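Local coordinates for protein iminosuccinate reductase (Paracoccus denitrificans, PDB 6RQA) that reduces iminosuccinate to L-aspartate with NADH, regenerating the amino-group donor of the beta-hydroxyaspartate cycle during glycolate and glyoxylate assimilation, at residues G76-D79 with V84-L87; F162-A167 with A194-P199. All blocks are in the same frame, centred on the assembly; numbering follows the deposited sequence.

In the fold
The two contacts lie on opposite sides of the chain's centre, their centres about 31 Å apart, and share no helix or strand. Contact 1 is fully buried and joins the two strands of a hairpin in the seven-stranded mixed sheet, where backbone hydrogen bonds do most of the work and the second subunit packs on one face. Contact 2 belongs to the NAD-binding parallel sheet and its helices; it is only partly buried and joins helix 158-170 to the C-terminal end of helix 186-195 mainly through side chains. There an apolar patch near the parallel strands gives way outward to a salt bridge whose hydrogen bond is weak, whereas contact 1 has no charge pair across its strands.

Contact 1: residues G76-D79 with V84-L87; sequences GGFD and VLGL
Asp79 and Val84 close the turn end of this hairpin as an antiparallel hydrogen-bonded pair. Asp79 N reaches Val84 O at 2.9 Å in a nearly straight bond (169° at the hydrogen), and Val84 N returns to Asp79 O at 3.2 Å. The carboxylate of Asp79 turns away from Val84 and takes the backbone NH of Ala82 through OD1, tying the side chain to the connecting turn. Beside this pair Phe78 and Leu85 supply the apolar packing. CG anti to the backbone N (chi1 176°) and the turn at chi2 bring Leu85 CD1 over to Phe78 CB, 3.8 Å away, and against Gly77 O, while the Phe78 ring is met obliquely at CD1 by Val84 O.

At Gly77 and Gly86 the pairing is looser, though still buried: their CA atoms are 6.1 Å apart. Gly77 N donates to Gly86 O at 3.2 Å, but the return bond from Gly86 N to Gly77 O is weak, at 3.5 Å. The backbones close up again at Gly76 and Leu87, yet side-chain packing is thin there: Leu87 meets Gly76 CA at CB, 3.7 Å away, before its isopropyl end leads off.

The two faces have different neighbours. Phe78, Leu85 and Leu87 pack on Ile65, Tyr72 and Phe74 of the second subunit, whereas Val84 lies against helix 316-333 and Asp79 against helix 36-51. The 177° axis angle shows the strands antiparallel; with four residues joining them they form a beta hairpin, built into the mixed sheet between helices and the dimer partner.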
loop_
_atom_site.group_PDB
_atom_site.type_symbol
_atom_site.label_atom_id
_atom_site.label_comp_id
_atom_site.label_asym_id
_atom_site.label_seq_id
_atom_site.Cartn_x
_atom_site.Cartn_y
_atom_site.Cartn_z
ATOM N N GLY A 76 4.645 -4.280 0.511
ATOM C CA GLY A 76 3.992 -5.384 1.178
ATOM C C GLY A 76 4.665 -6.716 0.898
ATOM O O GLY A 76 5.537 -6.834 0.039
ATOM N N GLY A 77 4.244 -7.727 1.645
ATOM C CA GLY A 77 4.804 -9.058 1.483
ATOM C C GLY A 77 4.114 -10.034 2.409
ATOM O O GLY A 77 3.346 -9.652 3.299
ATOM N N PHE A 78 4.408 -11.314 2.185
ATOM C CA PHE A 78 3.824 -12.388 2.978
ATOM C C PHE A 78 4.849 -13.495 3.154
ATOM O O PHE A 78 5.475 -13.924 2.182
ATOM C CB PHE A 78 2.553 -12.934 2.319
ATOM C CG PHE A 78 1.976 -14.134 3.013
ATOM C CD1 PHE A 78 1.725 -14.111 4.377
ATOM C CD2 PHE A 78 1.668 -15.282 2.299
ATOM C CE1 PHE A 78 1.190 -15.217 5.016
ATOM C CE2 PHE A 78 1.132 -16.388 2.931
ATOM C CZ PHE A 78 0.892 -16.356 4.291
ATOM N N ASP A 79 5.016 -13.946 4.394
ATOM C CA ASP A 79 5.925 -15.036 4.739
ATOM C C ASP A 79 5.067 -16.197 5.230
ATOM O O ASP A 79 4.677 -16.239 6.399
ATOM C CB ASP A 79 6.934 -14.591 5.797
ATOM C CG ASP A 79 8.060 -15.597 6.003
ATOM O OD1 ASP A 79 7.827 -16.815 5.846
ATOM O OD2 ASP A 79 9.186 -15.163 6.329
ATOM N N VAL A 84 3.756 -14.221 8.696
ATOM C CA VAL A 84 3.897 -12.785 8.891
ATOM C C VAL A 84 3.371 -12.092 7.643
ATOM O O VAL A 84 3.752 -12.448 6.522
ATOM C CB VAL A 84 5.360 -12.391 9.169
ATOM C CG1 VAL A 84 5.481 -10.889 9.384
ATOM C CG2 VAL A 84 5.888 -13.153 10.376
ATOM N N LEU A 85 2.493 -11.112 7.839
ATOM C CA LEU A 85 1.830 -10.428 6.740
ATOM C C LEU A 85 1.714 -8.948 7.066
ATOM O O LEU A 85 1.427 -8.578 8.207
ATOM C CB LEU A 85 0.436 -11.020 6.478
ATOM C CG LEU A 85 -0.434 -10.351 5.411
ATOM C CD1 LEU A 85 0.158 -10.551 4.024
ATOM C CD2 LEU A 85 -1.858 -10.881 5.472
ATOM N N GLY A 86 1.939 -8.111 6.065
ATOM C CA GLY A 86 1.781 -6.682 6.270
ATOM C C GLY A 86 2.545 -5.894 5.218
ATOM O O GLY A 86 2.749 -6.364 4.099
ATOM N N LEU A 87 2.956 -4.693 5.614
ATOM C CA LEU A 87 3.636 -3.779 4.710
ATOM C C LEU A 87 4.348 -2.711 5.525
ATOM O O LEU A 87 4.055 -2.503 6.706
ATOM C CB LEU A 87 2.658 -3.118 3.733
ATOM C CG LEU A 87 1.788 -2.008 4.334
ATOM C CD1 LEU A 87 1.316 -1.053 3.255
ATOM C CD2 LEU A 87 0.597 -2.577 5.095
#

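Contact 2: residues F162-A167 with A194-P199; sequences FQMRAA and AELGLP
Arg165 NH1 and Glu195 OE1 form the salt bridge of this contact, 3.2 Å apart. Its hydrogen bond is weak, bent to 126° at the hydrogen, even though OE1 lies at the guanidinium edge and the two planes are only 27° from parallel. The elements joined belong to the Rossmann-type NAD-binding domain: helix 158-170 follows strand 150-154, and helix 186-195 follows strand 175-179, both strands being neighbours in the parallel sheet. Helix 186-195 ends in a Schellman motif, with Gly197 at positive phi (66°), and Leu196 just before it points at helix 158-170. Its two methyl branches divide the work. CD1 settles 3.7 Å from Met164 CG and also touches Met164 O, and CD2 lies 4.1 Å from Arg165 CG on the more outward side. Met164 projects between the helices and the sheet, where Met153, Val176 and Leu189 also touch it. The outer layer is more exposed, which probably weakens the pull between the charges. Phe162, one turn earlier and in ring contact with the NAD-binding His158, presents CD1 to the guanidinium edge, in its plane, and Arg165 NH2 stands 3.8 Å above the Phe162 ring plane, offset toward the rim.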
loop_
_atom_site.group_PDB
_atom_site.type_symbol
_atom_site.label_atom_id
_atom_site.label_comp_id
_atom_site.label_asym_id
_atom_site.label_seq_id
_atom_site.Cartn_x
_atom_site.Cartn_y
_atom_site.Cartn_z
ATOM N N PHE A 162 25.507 1.992 10.822
ATOM C CA PHE A 162 24.838 0.708 10.999
ATOM C C PHE A 162 25.472 -0.367 10.126
ATOM O O PHE A 162 25.586 -1.527 10.542
ATOM C CB PHE A 162 23.347 0.846 10.686
ATOM C CG PHE A 162 22.645 1.864 11.536
ATOM C CD1 PHE A 162 22.111 1.510 12.762
ATOM C CD2 PHE A 162 22.525 3.177 11.112
ATOM C CE1 PHE A 162 21.468 2.444 13.549
ATOM C CE2 PHE A 162 21.882 4.116 11.895
ATOM C CZ PHE A 162 21.354 3.748 13.115
ATOM N N GLN A 163 25.899 -0.001 8.916
ATOM C CA GLN A 163 26.543 -0.972 8.037
ATOM C C GLN A 163 27.853 -1.470 8.634
ATOM O O GLN A 163 28.164 -2.665 8.559
ATOM C CB GLN A 163 26.782 -0.355 6.658
ATOM C CG GLN A 163 25.529 0.191 5.984
ATOM C CD GLN A 163 24.546 -0.895 5.584
ATOM O OE1 GLN A 163 24.936 -2.012 5.246
ATOM N NE2 GLN A 163 23.259 -0.567 5.623
ATOM N N MET A 164 28.629 -0.571 9.243
ATOM C CA MET A 164 29.917 -0.971 9.803
ATOM C C MET A 164 29.735 -1.854 11.032
ATOM O O MET A 164 30.469 -2.835 11.212
ATOM C CB MET A 164 30.750 0.265 10.145
ATOM C CG MET A 164 32.187 -0.050 10.539
ATOM S SD MET A 164 33.157 1.412 10.961
ATOM C CE MET A 164 33.037 2.349 9.443
ATOM N N ARG A 165 28.765 -1.527 11.888
ATOM C CA ARG A 165 28.533 -2.338 13.079
ATOM C C ARG A 165 28.052 -3.737 12.714
ATOM O O ARG A 165 28.496 -4.726 13.309
ATOM C CB ARG A 165 27.528 -1.648 14.003
ATOM C CG ARG A 165 28.120 -0.513 14.824
ATOM C CD ARG A 165 27.154 -0.044 15.902
ATOM N NE ARG A 165 26.088 0.797 15.367
ATOM C CZ ARG A 165 26.119 2.126 15.365
ATOM N NH1 ARG A 165 27.162 2.768 15.873
ATOM N NH2 ARG A 165 25.104 2.814 14.858
ATOM N N ALA A 166 27.149 -3.843 11.736
ATOM C CA ALA A 166 26.648 -5.156 11.343
ATOM C C ALA A 166 27.723 -5.983 10.651
ATOM O O ALA A 166 27.750 -7.210 10.797
ATOM C CB ALA A 166 25.425 -5.003 10.439
ATOM N N ALA A 167 28.618 -5.333 9.904
ATOM C CA ALA A 167 29.682 -6.065 9.225
ATOM C C ALA A 167 30.719 -6.574 10.217
ATOM O O ALA A 167 31.198 -7.708 10.095
ATOM C CB ALA A 167 30.336 -5.179 8.167
ATOM N N ALA A 194 36.028 3.319 16.150
ATOM C CA ALA A 194 36.559 3.313 17.508
ATOM C C ALA A 194 35.666 2.526 18.457
ATOM O O ALA A 194 36.167 1.878 19.382
ATOM C CB ALA A 194 36.738 4.745 18.012
ATOM N N GLU A 195 34.346 2.572 18.248
ATOM C CA GLU A 195 33.439 1.778 19.071
ATOM C C GLU A 195 33.660 0.287 18.864
ATOM O O GLU A 195 33.461 -0.507 19.791
ATOM C CB GLU A 195 31.986 2.142 18.762
ATOM C CG GLU A 195 31.622 3.591 19.036
ATOM C CD GLU A 195 30.176 3.899 18.698
ATOM O OE1 GLU A 195 29.518 3.050 18.060
ATOM O OE2 GLU A 195 29.695 4.989 19.073
ATOM N N LEU A 196 34.069 -0.111 17.662
ATOM C CA LEU A 196 34.315 -1.506 17.333
ATOM C C LEU A 196 35.752 -1.935 17.604
ATOM O O LEU A 196 36.105 -3.081 17.310
ATOM C CB LEU A 196 33.969 -1.763 15.864
ATOM C CG LEU A 196 32.551 -1.380 15.439
ATOM C CD1 LEU A 196 32.414 -1.428 13.928
ATOM C CD2 LEU A 196 31.530 -2.289 16.103
ATOM N N GLY A 197 36.582 -1.049 18.152
ATOM C CA GLY A 197 37.968 -1.391 18.418
ATOM C C GLY A 197 38.786 -1.636 17.172
ATOM O O GLY A 197 39.737 -2.425 17.207
ATOM N N LEU A 198 38.441 -0.978 16.067
ATOM C CA LEU A 198 39.098 -1.180 14.790
ATOM C C LEU A 198 39.762 0.113 14.337
ATOM O O LEU A 198 39.137 1.182 14.403
ATOM C CB LEU A 198 38.089 -1.647 13.728
ATOM C CG LEU A 198 37.453 -3.021 13.943
ATOM C CD1 LEU A 198 36.377 -3.280 12.900
ATOM C CD2 LEU A 198 38.515 -4.103 13.898
ATOM N N PRO A 199 41.008 0.067 13.875
ATOM C CA PRO A 199 41.647 1.281 13.360
ATOM C C PRO A 199 41.039 1.704 12.033
ATOM O O PRO A 199 40.620 0.875 11.221
ATOM C CB PRO A 199 43.114 0.868 13.197
ATOM C CG PRO A 199 43.058 -0.615 13.001
ATOM C CD PRO A 199 41.906 -1.100 13.831
#